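Local coordinates for FixK2 protein (Bradyrhizobium japonicum, PDB 4I2O) that binds DNA as a transcription regulator of the CRP/FNR superfamily associated with nitrogen fixation, at residues D48-G53 with R70-L75; G78-G83 with S183-G188; T163-M168 with R217-R222. The protein carries 1 engineered substitution. All coordinates share one frame; numbering follows the deposited sequence.

Interaction 1. Residues D48-G53 with R70-L75; sequences DEEIYG and RSYKLL
The guanidinium of Arg-70 meets Asp-48 at its edge, with OD1 practically in its plane, and water 1 at the same edge beside NH1. The carboxylate and guanidinium planes stand 46° apart, and a single oxygen, Asp-48 OD1, makes the salt bridge: Arg-70 NH2 donates to it over 2.9 Å at 160°, arriving on the anti side, somewhat out of the carboxylate plane. Water 1 accepts from Arg-70 NH1 and donates to Asp-48 OD1 (2.8 Å between the water oxygen and OD1). CB of Arg-70 points away from residues 48-53, but CG, set between the backbone N and the carbonyl carbon (chi1 56°), and an extended chain beyond it bring the charged end back. Water 2 lies in plane at the edge of the Tyr-52 ring, 2.5 Å from Tyr-52 OH, and links that hydroxyl to Ser-71 OG, which also pairs with His-86; His-100 stacks on the ring. Strand 103-106 of the cyclic nucleotide-binding-type domain is bridged over, with Ile-51 and Tyr-52 forming a classic beta bulge opposite Ala-104. With Glu-105 at NE and Asp-186 at NH1, the acidic partners of Arg-70 probably also offset the nearby Arg-80, and they fix its guanidinium in rotation.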
loop_
_atom_site.group_PDB
_atom_site.type_symbol
_atom_site.label_atom_id
_atom_site.label_comp_id
_atom_site.label_asym_id
_atom_site.label_seq_id
_atom_site.Cartn_x
_atom_site.Cartn_y
_atom_site.Cartn_z
ATOM N N ASP A 48 1.035 -18.378 -16.243
ATOM C CA ASP A 48 2.306 -17.645 -16.274
ATOM C C ASP A 48 2.489 -16.629 -17.398
ATOM O O ASP A 48 3.548 -16.010 -17.492
ATOM C CB ASP A 48 3.528 -18.596 -16.266
ATOM C CG ASP A 48 3.663 -19.393 -14.971
ATOM O OD1 ASP A 48 3.285 -18.931 -13.880
ATOM O OD2 ASP A 48 4.184 -20.517 -15.047
ATOM N N GLU A 49 1.488 -16.432 -18.251
ATOM C CA GLU A 49 1.638 -15.412 -19.293
ATOM C C GLU A 49 1.504 -14.010 -18.686
ATOM O O GLU A 49 0.625 -13.761 -17.837
ATOM C CB GLU A 49 0.553 -15.567 -20.337
ATOM C CG GLU A 49 0.903 -14.917 -21.657
ATOM C CD GLU A 49 -0.157 -15.184 -22.723
ATOM O OE1 GLU A 49 -0.752 -16.290 -22.695
ATOM O OE2 GLU A 49 -0.396 -14.267 -23.546
ATOM N N GLU A 50 2.360 -13.102 -19.138
ATOM C CA GLU A 50 2.312 -11.711 -18.656
ATOM C C GLU A 50 1.140 -11.032 -19.392
ATOM O O GLU A 50 0.978 -11.212 -20.612
ATOM C CB GLU A 50 3.595 -10.988 -19.026
ATOM C CG GLU A 50 3.582 -9.544 -18.503
ATOM C CD GLU A 50 4.916 -8.819 -18.663
ATOM O OE1 GLU A 50 5.098 -8.131 -19.682
ATOM O OE2 GLU A 50 5.764 -8.919 -17.757
ATOM N N ILE A 51 0.309 -10.307 -18.651
ATOM C CA ILE A 51 -0.803 -9.573 -19.238
ATOM C C ILE A 51 -0.314 -8.155 -19.555
ATOM O O ILE A 51 -0.614 -7.639 -20.641
ATOM C CB ILE A 51 -1.971 -9.538 -18.267
ATOM C CG1 ILE A 51 -2.422 -10.996 -18.005
ATOM C CG2 ILE A 51 -3.084 -8.661 -18.838
ATOM C CD1 ILE A 51 -3.515 -11.151 -16.959
ATOM N N TYR A 52 0.417 -7.532 -18.616
ATOM C CA TYR A 52 1.168 -6.287 -18.885
ATOM C C TYR A 52 2.369 -6.198 -17.965
ATOM O O TYR A 52 2.365 -6.807 -16.900
ATOM C CB TYR A 52 0.333 -4.986 -18.709
ATOM C CG TYR A 52 -0.476 -4.909 -17.437
ATOM C CD1 TYR A 52 0.125 -4.548 -16.238
ATOM C CD2 TYR A 52 -1.842 -5.235 -17.431
ATOM C CE1 TYR A 52 -0.613 -4.442 -15.045
ATOM C CE2 TYR A 52 -2.570 -5.165 -16.268
ATOM C CZ TYR A 52 -1.967 -4.783 -15.079
ATOM O OH TYR A 52 -2.671 -4.730 -13.911
ATOM N N GLY A 53 3.375 -5.403 -18.361
ATOM C CA GLY A 53 4.580 -5.226 -17.559
ATOM C C GLY A 53 4.587 -3.975 -16.740
ATOM O O GLY A 53 3.812 -3.022 -16.991
ATOM N N ARG A 70 -1.940 -12.455 -10.717
ATOM C CA ARG A 70 -1.151 -11.775 -9.656
ATOM C C ARG A 70 -0.535 -10.480 -10.156
ATOM O O ARG A 70 -0.050 -10.433 -11.282
ATOM C CB ARG A 70 -0.053 -12.731 -9.146
ATOM C CG ARG A 70 0.868 -13.260 -10.272
ATOM C CD ARG A 70 2.029 -14.239 -9.738
ATOM N NE ARG A 70 2.704 -14.801 -10.897
ATOM C CZ ARG A 70 2.531 -16.050 -11.355
ATOM N NH1 ARG A 70 1.834 -16.969 -10.691
ATOM N NH2 ARG A 70 3.133 -16.417 -12.473
ATOM N N SER A 71 -0.547 -9.434 -9.322
ATOM C CA SER A 71 0.084 -8.150 -9.635
ATOM C C SER A 71 1.268 -8.053 -8.691
ATOM O O SER A 71 1.096 -8.319 -7.501
ATOM C CB SER A 71 -0.862 -6.938 -9.338
ATOM O OG SER A 71 -1.882 -6.839 -10.341
ATOM N N TYR A 72 2.442 -7.682 -9.217
ATOM C CA TYR A 72 3.663 -7.698 -8.407
ATOM C C TYR A 72 4.716 -6.712 -8.865
ATOM O O TYR A 72 4.662 -6.129 -9.985
ATOM C CB TYR A 72 4.249 -9.112 -8.435
ATOM C CG TYR A 72 4.639 -9.499 -9.799
ATOM C CD1 TYR A 72 5.917 -9.224 -10.283
ATOM C CD2 TYR A 72 3.693 -10.073 -10.668
ATOM C CE1 TYR A 72 6.269 -9.546 -11.591
ATOM C CE2 TYR A 72 4.022 -10.381 -11.945
ATOM C CZ TYR A 72 5.293 -10.119 -12.409
ATOM O OH TYR A 72 5.589 -10.446 -13.700
ATOM N N LYS A 73 5.681 -6.464 -7.972
ATOM C CA LYS A 73 6.824 -5.646 -8.323
ATOM C C LYS A 73 8.036 -6.503 -8.081
ATOM O O LYS A 73 8.029 -7.301 -7.153
ATOM C CB LYS A 73 6.914 -4.413 -7.388
ATOM C CG LYS A 73 5.743 -3.417 -7.588
ATOM C CD LYS A 73 5.864 -2.158 -6.722
ATOM C CE LYS A 73 6.688 -1.100 -7.416
ATOM N NZ LYS A 73 5.998 -0.479 -8.594
ATOM N N LEU A 74 9.082 -6.325 -8.885
ATOM C CA LEU A 74 10.335 -7.096 -8.665
ATOM C C LEU A 74 11.494 -6.258 -8.276
ATOM O O LEU A 74 11.562 -5.068 -8.608
ATOM C CB LEU A 74 10.723 -7.799 -9.998
ATOM C CG LEU A 74 9.807 -8.851 -10.503
ATOM C CD1 LEU A 74 10.307 -9.215 -11.935
ATOM C CD2 LEU A 74 9.934 -10.041 -9.578
ATOM N N LEU A 75 12.447 -6.847 -7.548
ATOM C CA LEU A 75 13.723 -6.197 -7.429
ATOM C C LEU A 75 14.664 -6.912 -8.388
ATOM O O LEU A 75 14.383 -8.021 -8.834
ATOM C CB LEU A 75 14.246 -6.202 -5.976
ATOM C CG LEU A 75 13.295 -5.529 -4.980
ATOM C CD1 LEU A 75 13.792 -5.810 -3.585
ATOM C CD2 LEU A 75 13.274 -4.000 -5.221
HETATM O O HOH W 1 1.459 -19.719 -11.907
HETATM O O HOH W 2 -1.475 -4.472 -11.739
#

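Interaction 2. Residues G78-G83 with S183-G188; sequences GRRQIG and SRRDIG. Engineered in segment 183-188: Ser-183 (natural residue Cys). With nucleotides of chain C.
Arg-80 reaches from strand 80-83 to Asp-186 in the first turn of helix 184-191, which in the CRP-type helix-turn-helix is followed by helix 195-207. The contact thus joins the cyclic nucleotide-binding-type domain to the DNA-binding domain. Arg-80 leaves its backbone with CG anti to N, runs straight and then bends at chi3, which turns the guanidinium toward the helix. There its plane stands 64° from that of the Asp-186 carboxylate. The salt bridge from Arg-80 NH2 to Asp-186 OD1 measures 2.8 Å but is bent, 141° at the hydrogen, and OD1 is tilted out of the guanidinium plane. Water 3 reinforces it, accepting from Arg-80 NH1 (3.0 Å) and donating to Asp-186 OD1 (2.9 Å). Ile-82 approaches from another direction: its CD1 lies 3.8 Å above the Arg-80 guanidinium, over the centre of one face, and packs 3.5 Å from Asp-186 O. This methyl limits how the charged group can swing, while the edge of the group serves the carboxylate. Both charges have second partners, Asp-189 at Arg-80 NE and Arg-70 at Asp-186 OD2, so the junction is an ionic network. Along the strand edge not paired with 69-74, Arg-80 O accepts from Arg-154 NE of the second subunit. The helix start is capped by Ser-183, an engineered residue, whose OG accepts from Asp-186 N at 3.0 Å. Arg-184 faces the DNA instead: NE binds DT8 OP2 of chain C at 2.9 Å and NH2 reaches OP1 of that phosphate. Arg-184 N donates to DA7 OP2 of chain C over 2.9 Å, nearly straight at 173°.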
loop_
_atom_site.group_PDB
_atom_site.type_symbol
_atom_site.label_atom_id
_atom_site.label_comp_id
_atom_site.label_asym_id
_atom_site.label_seq_id
_atom_site.Cartn_x
_atom_site.Cartn_y
_atom_site.Cartn_z
ATOM N N GLY A 78 15.713 -10.536 -8.165
ATOM C CA GLY A 78 14.678 -11.540 -8.290
ATOM C C GLY A 78 13.681 -11.549 -7.158
ATOM O O GLY A 78 12.660 -12.238 -7.225
ATOM N N ARG A 79 13.942 -10.794 -6.083
ATOM C CA ARG A 79 12.943 -10.736 -5.027
ATOM C C ARG A 79 11.642 -10.142 -5.538
ATOM O O ARG A 79 11.670 -9.232 -6.354
ATOM C CB ARG A 79 13.489 -9.833 -3.903
ATOM C CG ARG A 79 14.534 -10.569 -2.988
ATOM C CD ARG A 79 15.011 -9.437 -1.991
ATOM N NE ARG A 79 15.996 -8.586 -2.672
ATOM C CZ ARG A 79 16.554 -7.520 -2.115
ATOM N NH1 ARG A 79 16.197 -7.167 -0.882
ATOM N NH2 ARG A 79 17.465 -6.798 -2.779
ATOM N N ARG A 80 10.500 -10.636 -5.059
ATOM C CA ARG A 80 9.217 -10.265 -5.662
ATOM C C ARG A 80 8.182 -10.016 -4.562
ATOM O O ARG A 80 8.105 -10.819 -3.635
ATOM C CB ARG A 80 8.696 -11.454 -6.520
ATOM C CG ARG A 80 7.316 -11.128 -7.063
ATOM C CD ARG A 80 6.895 -12.316 -7.993
ATOM N NE ARG A 80 6.585 -13.465 -7.159
ATOM C CZ ARG A 80 5.942 -14.558 -7.595
ATOM N NH1 ARG A 80 5.394 -14.561 -8.814
ATOM N NH2 ARG A 80 5.768 -15.589 -6.770
ATOM N N GLN A 81 7.470 -8.885 -4.606
ATOM C CA GLN A 81 6.370 -8.608 -3.706
ATOM C C GLN A 81 5.129 -8.683 -4.574
ATOM O O GLN A 81 4.988 -7.903 -5.556
ATOM C CB GLN A 81 6.500 -7.195 -3.052
ATOM C CG GLN A 81 5.247 -6.881 -2.234
ATOM C CD GLN A 81 5.087 -7.777 -1.042
ATOM O OE1 GLN A 81 6.076 -8.053 -0.312
ATOM N NE2 GLN A 81 3.828 -8.192 -0.767
ATOM N N ILE A 82 4.241 -9.640 -4.263
ATOM C CA ILE A 82 2.898 -9.603 -4.878
ATOM C C ILE A 82 1.987 -8.606 -4.103
ATOM O O ILE A 82 1.749 -8.735 -2.859
ATOM C CB ILE A 82 2.321 -11.044 -4.878
ATOM C CG1 ILE A 82 3.063 -11.849 -5.940
ATOM C CG2 ILE A 82 0.821 -10.963 -5.286
ATOM C CD1 ILE A 82 2.716 -13.382 -5.916
ATOM N N GLY A 83 1.434 -7.614 -4.819
ATOM C CA GLY A 83 0.617 -6.594 -4.217
ATOM C C GLY A 83 -0.825 -6.999 -4.139
ATOM O O GLY A 83 -1.554 -6.546 -3.236
ATOM N N SER A 183 0.521 -21.050 -5.935
ATOM C CA SER A 183 1.534 -21.842 -5.268
ATOM C C SER A 183 1.908 -21.255 -3.927
ATOM O O SER A 183 1.551 -20.118 -3.614
ATOM C CB SER A 183 2.807 -21.845 -6.130
ATOM O OG SER A 183 3.312 -20.507 -6.165
ATOM N N ARG A 184 2.672 -22.025 -3.156
ATOM C CA ARG A 184 3.146 -21.567 -1.864
ATOM C C ARG A 184 4.126 -20.394 -2.041
ATOM O O ARG A 184 4.249 -19.479 -1.181
ATOM C CB ARG A 184 3.830 -22.785 -1.115
ATOM C CG ARG A 184 2.822 -23.964 -0.761
ATOM C CD ARG A 184 1.737 -23.495 0.252
ATOM N NE ARG A 184 1.047 -24.658 0.867
ATOM C CZ ARG A 184 -0.223 -25.015 0.643
ATOM N NH1 ARG A 184 -1.028 -24.353 -0.233
ATOM N NH2 ARG A 184 -0.693 -26.060 1.312
ATOM N N ARG A 185 4.866 -20.409 -3.143
ATOM C CA ARG A 185 5.786 -19.307 -3.380
ATOM C C ARG A 185 5.001 -18.012 -3.681
ATOM O O ARG A 185 5.413 -16.900 -3.233
ATOM C CB ARG A 185 6.664 -19.655 -4.591
ATOM C CG ARG A 185 7.661 -18.510 -4.944
ATOM C CD ARG A 185 8.567 -18.933 -6.129
ATOM N NE ARG A 185 9.589 -19.866 -5.627
ATOM C CZ ARG A 185 10.595 -19.448 -4.843
ATOM N NH1 ARG A 185 10.734 -18.144 -4.512
ATOM N NH2 ARG A 185 11.470 -20.311 -4.379
ATOM N N ASP A 186 3.910 -18.116 -4.430
ATOM C CA ASP A 186 3.122 -16.881 -4.621
ATOM C C ASP A 186 2.553 -16.438 -3.283
ATOM O O ASP A 186 2.491 -15.222 -2.983
ATOM C CB ASP A 186 1.925 -17.136 -5.567
ATOM C CG ASP A 186 2.295 -17.133 -7.027
ATOM O OD1 ASP A 186 3.473 -17.088 -7.392
ATOM O OD2 ASP A 186 1.344 -17.225 -7.840
ATOM N N ILE A 187 2.062 -17.378 -2.461
ATOM C CA ILE A 187 1.527 -16.933 -1.155
ATOM C C ILE A 187 2.629 -16.243 -0.344
ATOM O O ILE A 187 2.378 -15.213 0.270
ATOM C CB ILE A 187 0.907 -18.071 -0.338
ATOM C CG1 ILE A 187 -0.277 -18.689 -1.167
ATOM C CG2 ILE A 187 0.392 -17.598 1.016
ATOM C CD1 ILE A 187 -0.775 -20.029 -0.538
ATOM N N GLY A 188 3.808 -16.859 -0.235
ATOM C CA GLY A 188 4.898 -16.203 0.520
ATOM C C GLY A 188 5.202 -14.831 -0.086
ATOM O O GLY A 188 5.389 -13.904 0.687
ATOM P P DA C 7 2.605 -25.680 -4.184
ATOM O OP1 DA C 7 1.157 -25.375 -4.220
ATOM O OP2 DA C 7 3.622 -24.569 -4.098
ATOM O "O5'" DA C 7 2.955 -26.647 -2.983
ATOM C "C5'" DA C 7 2.177 -27.939 -2.828
ATOM C "C4'" DA C 7 2.803 -28.666 -1.628
ATOM O "O4'" DA C 7 4.088 -29.191 -2.040
ATOM C "C3'" DA C 7 3.029 -27.797 -0.406
ATOM O "O3'" DA C 7 2.127 -28.398 0.583
ATOM C "C2'" DA C 7 4.537 -27.988 -0.041
ATOM C "C1'" DA C 7 4.879 -29.255 -0.873
ATOM N N9 DA C 7 6.257 -29.214 -1.361
ATOM C C8 DA C 7 6.842 -28.264 -2.160
ATOM N N7 DA C 7 8.110 -28.499 -2.458
ATOM C C5 DA C 7 8.372 -29.733 -1.840
ATOM C C6 DA C 7 9.528 -30.510 -1.769
ATOM N N6 DA C 7 10.635 -30.104 -2.416
ATOM N N1 DA C 7 9.476 -31.711 -1.073
ATOM C C2 DA C 7 8.286 -31.983 -0.472
ATOM N N3 DA C 7 7.120 -31.259 -0.467
ATOM C C4 DA C 7 7.246 -30.176 -1.173
ATOM P P DT C 8 2.165 -27.885 2.152
ATOM O OP1 DT C 8 0.819 -28.328 2.729
ATOM O OP2 DT C 8 2.787 -26.565 2.193
ATOM O "O5'" DT C 8 3.260 -28.904 2.869
ATOM C "C5'" DT C 8 2.891 -30.279 2.803
ATOM C "C4'" DT C 8 4.041 -31.064 3.406
ATOM O "O4'" DT C 8 5.255 -30.861 2.644
ATOM C "C3'" DT C 8 4.418 -30.633 4.839
ATOM O "O3'" DT C 8 4.342 -31.840 5.554
ATOM C "C2'" DT C 8 5.857 -30.131 4.854
ATOM C "C1'" DT C 8 6.363 -30.783 3.592
ATOM N N1 DT C 8 7.471 -30.046 2.842
ATOM C C2 DT C 8 8.706 -30.659 2.601
ATOM O O2 DT C 8 9.042 -31.771 3.029
ATOM N N3 DT C 8 9.590 -29.955 1.845
ATOM C C4 DT C 8 9.371 -28.664 1.313
ATOM O O4 DT C 8 10.242 -28.154 0.603
ATOM C C5 DT C 8 8.079 -28.054 1.594
ATOM C C7 DT C 8 7.763 -26.660 1.063
ATOM C C6 DT C 8 7.175 -28.764 2.325
HETATM O O HOH W 3 5.026 -17.373 -9.793
#

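Interaction 3. Residues T163-M168 with R217-R222. With nucleotides of chain C.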
loop_
_atom_site.group_PDB
_atom_site.type_symbol
_atom_site.label_atom_id
_atom_site.label_comp_id
_atom_site.label_asym_id
_atom_site.label_seq_id
_atom_site.Cartn_x
_atom_site.Cartn_y
_atom_site.Cartn_z
ATOM N N THR A 163 -4.370 -14.079 8.314
ATOM C CA THR A 163 -5.049 -12.984 7.559
ATOM C C THR A 163 -5.347 -13.458 6.134
ATOM O O THR A 163 -6.459 -13.289 5.635
ATOM C CB THR A 163 -4.184 -11.720 7.494
ATOM O OG1 THR A 163 -4.001 -11.311 8.827
ATOM C CG2 THR A 163 -4.949 -10.574 6.729
ATOM N N PHE A 164 -4.341 -14.042 5.490
ATOM C CA PHE A 164 -4.443 -14.494 4.115
ATOM C C PHE A 164 -5.563 -15.509 3.990
ATOM O O PHE A 164 -6.431 -15.409 3.080
ATOM C CB PHE A 164 -3.119 -15.115 3.672
ATOM C CG PHE A 164 -3.230 -15.923 2.392
ATOM C CD1 PHE A 164 -3.242 -15.244 1.142
ATOM C CD2 PHE A 164 -3.297 -17.299 2.431
ATOM C CE1 PHE A 164 -3.327 -15.937 -0.062
ATOM C CE2 PHE A 164 -3.413 -18.064 1.213
ATOM C CZ PHE A 164 -3.408 -17.356 -0.040
ATOM N N LEU A 165 -5.583 -16.534 4.838
ATOM C CA LEU A 165 -6.653 -17.571 4.741
ATOM C C LEU A 165 -8.057 -16.990 4.903
ATOM O O LEU A 165 -8.998 -17.343 4.190
ATOM C CB LEU A 165 -6.468 -18.591 5.823
ATOM C CG LEU A 165 -5.260 -19.499 5.603
ATOM C CD1 LEU A 165 -4.873 -20.288 6.894
ATOM C CD2 LEU A 165 -5.435 -20.423 4.367
ATOM N N LEU A 166 -8.223 -16.083 5.849
ATOM C CA LEU A 166 -9.503 -15.401 5.982
ATOM C C LEU A 166 -9.912 -14.537 4.787
ATOM O O LEU A 166 -11.092 -14.512 4.418
ATOM C CB LEU A 166 -9.535 -14.591 7.283
ATOM C CG LEU A 166 -9.509 -15.410 8.605
ATOM C CD1 LEU A 166 -9.145 -14.430 9.734
ATOM C CD2 LEU A 166 -10.841 -16.076 8.882
ATOM N N GLU A 167 -8.949 -13.812 4.206
ATOM C CA GLU A 167 -9.214 -13.039 2.991
ATOM C C GLU A 167 -9.636 -13.985 1.855
ATOM O O GLU A 167 -10.625 -13.731 1.107
ATOM C CB GLU A 167 -7.960 -12.259 2.573
ATOM C CG GLU A 167 -8.242 -11.438 1.322
ATOM C CD GLU A 167 -7.048 -10.707 0.770
ATOM O OE1 GLU A 167 -5.872 -11.003 1.106
ATOM O OE2 GLU A 167 -7.282 -9.800 -0.031
ATOM N N MET A 168 -8.866 -15.041 1.654
ATOM C CA MET A 168 -9.256 -15.988 0.574
ATOM C C MET A 168 -10.581 -16.696 0.821
ATOM O O MET A 168 -11.335 -16.952 -0.126
ATOM C CB MET A 168 -8.179 -17.041 0.452
ATOM C CG MET A 168 -6.825 -16.552 -0.098
ATOM S SD MET A 168 -6.929 -15.773 -1.744
ATOM C CE MET A 168 -6.878 -14.027 -1.352
ATOM N N ARG A 217 -3.833 -27.355 -2.102
ATOM C CA ARG A 217 -4.447 -26.053 -2.406
ATOM C C ARG A 217 -5.959 -26.100 -2.259
ATOM O O ARG A 217 -6.631 -25.153 -2.656
ATOM C CB ARG A 217 -4.137 -25.643 -3.856
ATOM C CG ARG A 217 -2.649 -25.483 -4.147
ATOM C CD ARG A 217 -2.404 -25.005 -5.570
ATOM N NE ARG A 217 -0.975 -25.043 -5.936
ATOM C CZ ARG A 217 -0.498 -24.650 -7.125
ATOM N NH1 ARG A 217 -1.340 -24.226 -8.060
ATOM N NH2 ARG A 217 0.817 -24.701 -7.406
ATOM N N GLN A 218 -6.494 -27.187 -1.706
ATOM C CA GLN A 218 -7.939 -27.255 -1.439
ATOM C C GLN A 218 -8.104 -27.220 0.062
ATOM O O GLN A 218 -7.811 -28.179 0.729
ATOM C CB GLN A 218 -8.510 -28.538 -1.985
ATOM C CG GLN A 218 -8.269 -28.635 -3.453
ATOM C CD GLN A 218 -9.312 -27.903 -4.204
ATOM O OE1 GLN A 218 -10.371 -27.542 -3.649
ATOM N NE2 GLN A 218 -9.042 -27.649 -5.474
ATOM N N ILE A 219 -8.557 -26.108 0.608
ATOM C CA ILE A 219 -8.467 -25.905 2.060
ATOM C C ILE A 219 -9.848 -25.602 2.591
ATOM O O ILE A 219 -10.594 -24.863 1.953
ATOM C CB ILE A 219 -7.513 -24.751 2.410
ATOM C CG1 ILE A 219 -6.068 -25.153 2.095
ATOM C CG2 ILE A 219 -7.678 -24.374 3.839
ATOM C CD1 ILE A 219 -5.008 -24.062 2.331
ATOM N N VAL A 220 -10.207 -26.187 3.735
ATOM C CA VAL A 220 -11.548 -25.975 4.307
ATOM C C VAL A 220 -11.246 -25.405 5.674
ATOM O O VAL A 220 -10.581 -26.067 6.483
ATOM C CB VAL A 220 -12.368 -27.279 4.471
ATOM C CG1 VAL A 220 -13.635 -27.016 5.258
ATOM C CG2 VAL A 220 -12.835 -27.820 3.139
ATOM N N LEU A 221 -11.680 -24.175 5.950
ATOM C CA LEU A 221 -11.505 -23.633 7.304
ATOM C C LEU A 221 -12.529 -24.267 8.228
ATOM O O LEU A 221 -13.739 -24.185 7.993
ATOM C CB LEU A 221 -11.690 -22.111 7.332
ATOM C CG LEU A 221 -10.766 -21.355 6.413
ATOM C CD1 LEU A 221 -11.023 -19.835 6.655
ATOM C CD2 LEU A 221 -9.300 -21.728 6.799
ATOM N N ARG A 222 -12.046 -24.896 9.285
ATOM C CA ARG A 222 -12.933 -25.586 10.225
ATOM C C ARG A 222 -13.402 -24.724 11.395
ATOM O O ARG A 222 -14.442 -25.018 12.013
ATOM C CB ARG A 222 -12.247 -26.840 10.790
ATOM C CG ARG A 222 -11.711 -27.768 9.714
ATOM C CD ARG A 222 -11.914 -29.206 10.093
ATOM N NE ARG A 222 -11.492 -30.100 9.025
ATOM C CZ ARG A 222 -12.224 -30.384 7.953
ATOM N NH1 ARG A 222 -13.423 -29.833 7.804
ATOM N NH2 ARG A 222 -11.756 -31.222 7.029
ATOM P P DA C 7 2.605 -25.680 -4.184
ATOM O OP1 DA C 7 1.157 -25.375 -4.220
ATOM O OP2 DA C 7 3.622 -24.569 -4.098
ATOM O "O5'" DA C 7 2.955 -26.647 -2.983
ATOM C "C5'" DA C 7 2.177 -27.939 -2.828
ATOM C "C4'" DA C 7 2.803 -28.666 -1.628
ATOM O "O4'" DA C 7 4.088 -29.191 -2.040
ATOM C "C3'" DA C 7 3.029 -27.797 -0.406
ATOM O "O3'" DA C 7 2.127 -28.398 0.583
ATOM C "C2'" DA C 7 4.537 -27.988 -0.041
ATOM C "C1'" DA C 7 4.879 -29.255 -0.873
ATOM N N9 DA C 7 6.257 -29.214 -1.361
ATOM C C8 DA C 7 6.842 -28.264 -2.160
ATOM N N7 DA C 7 8.110 -28.499 -2.458
ATOM C C5 DA C 7 8.372 -29.733 -1.840
ATOM C C6 DA C 7 9.528 -30.510 -1.769
ATOM N N6 DA C 7 10.635 -30.104 -2.416
ATOM N N1 DA C 7 9.476 -31.711 -1.073
ATOM C C2 DA C 7 8.286 -31.983 -0.472
ATOM N N3 DA C 7 7.120 -31.259 -0.467
ATOM C C4 DA C 7 7.246 -30.176 -1.173
#
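Leu-165 and Leu-221 both carry CG opposite the carbonyl carbon and next to the backbone N (chi1 -71° and -57°), and since each CB already points at the other segment, this sends their methyls into the interface between helix 163-168 and strand 218-221. Ile-219 has its CG1 placed in the same way, which brings CD1 to 4.2 Å from Leu-165 CD2; the two side chains cross at about a right angle. Leu-221 is the other neighbour of Leu-165: its CD2 lies 4.3 Å from Leu-165 CB, and its CD1 rests 4.0 Å from Leu-165 O. Leu-221 CD1 is also approached by Leu-166 CD2, at 4.4 Å, although Leu-166 CB starts out away from the strand. The helix and strand axes run at 94° to each other, 10.1 Å apart at closest approach. This is part of the hydrophobic layer of a winged helix-turn-helix domain, where strand 218-221 is the central one of a three-stranded antiparallel sheet, between 177-179 and 211-213, packed on helix 157-172. Leu-227 of helix 224-228 touches Leu-165, Leu-166 and Leu-221. The alternation of the strand puts Ile-219 and Leu-221 on the helix side. Just before strand 218-221, Arg-217 extends from CG to NE toward the DNA backbone, where NE donates to DA7 OP1 of chain C at 2.8 Å and NH2 adds a weak bond to that oxygen at 3.3 Å.

How the interactions relate
Interactions 1 and 2 adjoin, their centres about 11 Å apart: strands 69-74 and 80-86 are neighbours in one sheet, paired for instance by Ser-71 O and Gly-83 N at 2.8 Å, and Arg-70 shares Asp-186 with Arg-80. Interaction 2 lies about 17 Å, centre to centre, from interaction 3, which it meets where Ile-187 CG1 packs 3.6 Å from Phe-164 CZ. Both reach one DNA phosphate, that of DA7 of chain C: residues 183-188 bind its OP2 and Arg-217 its OP1. Interactions 1 and 3 do not touch and their centres are about 24 Å apart; between sheet and DNA-binding domain, interaction 2 is one direct link.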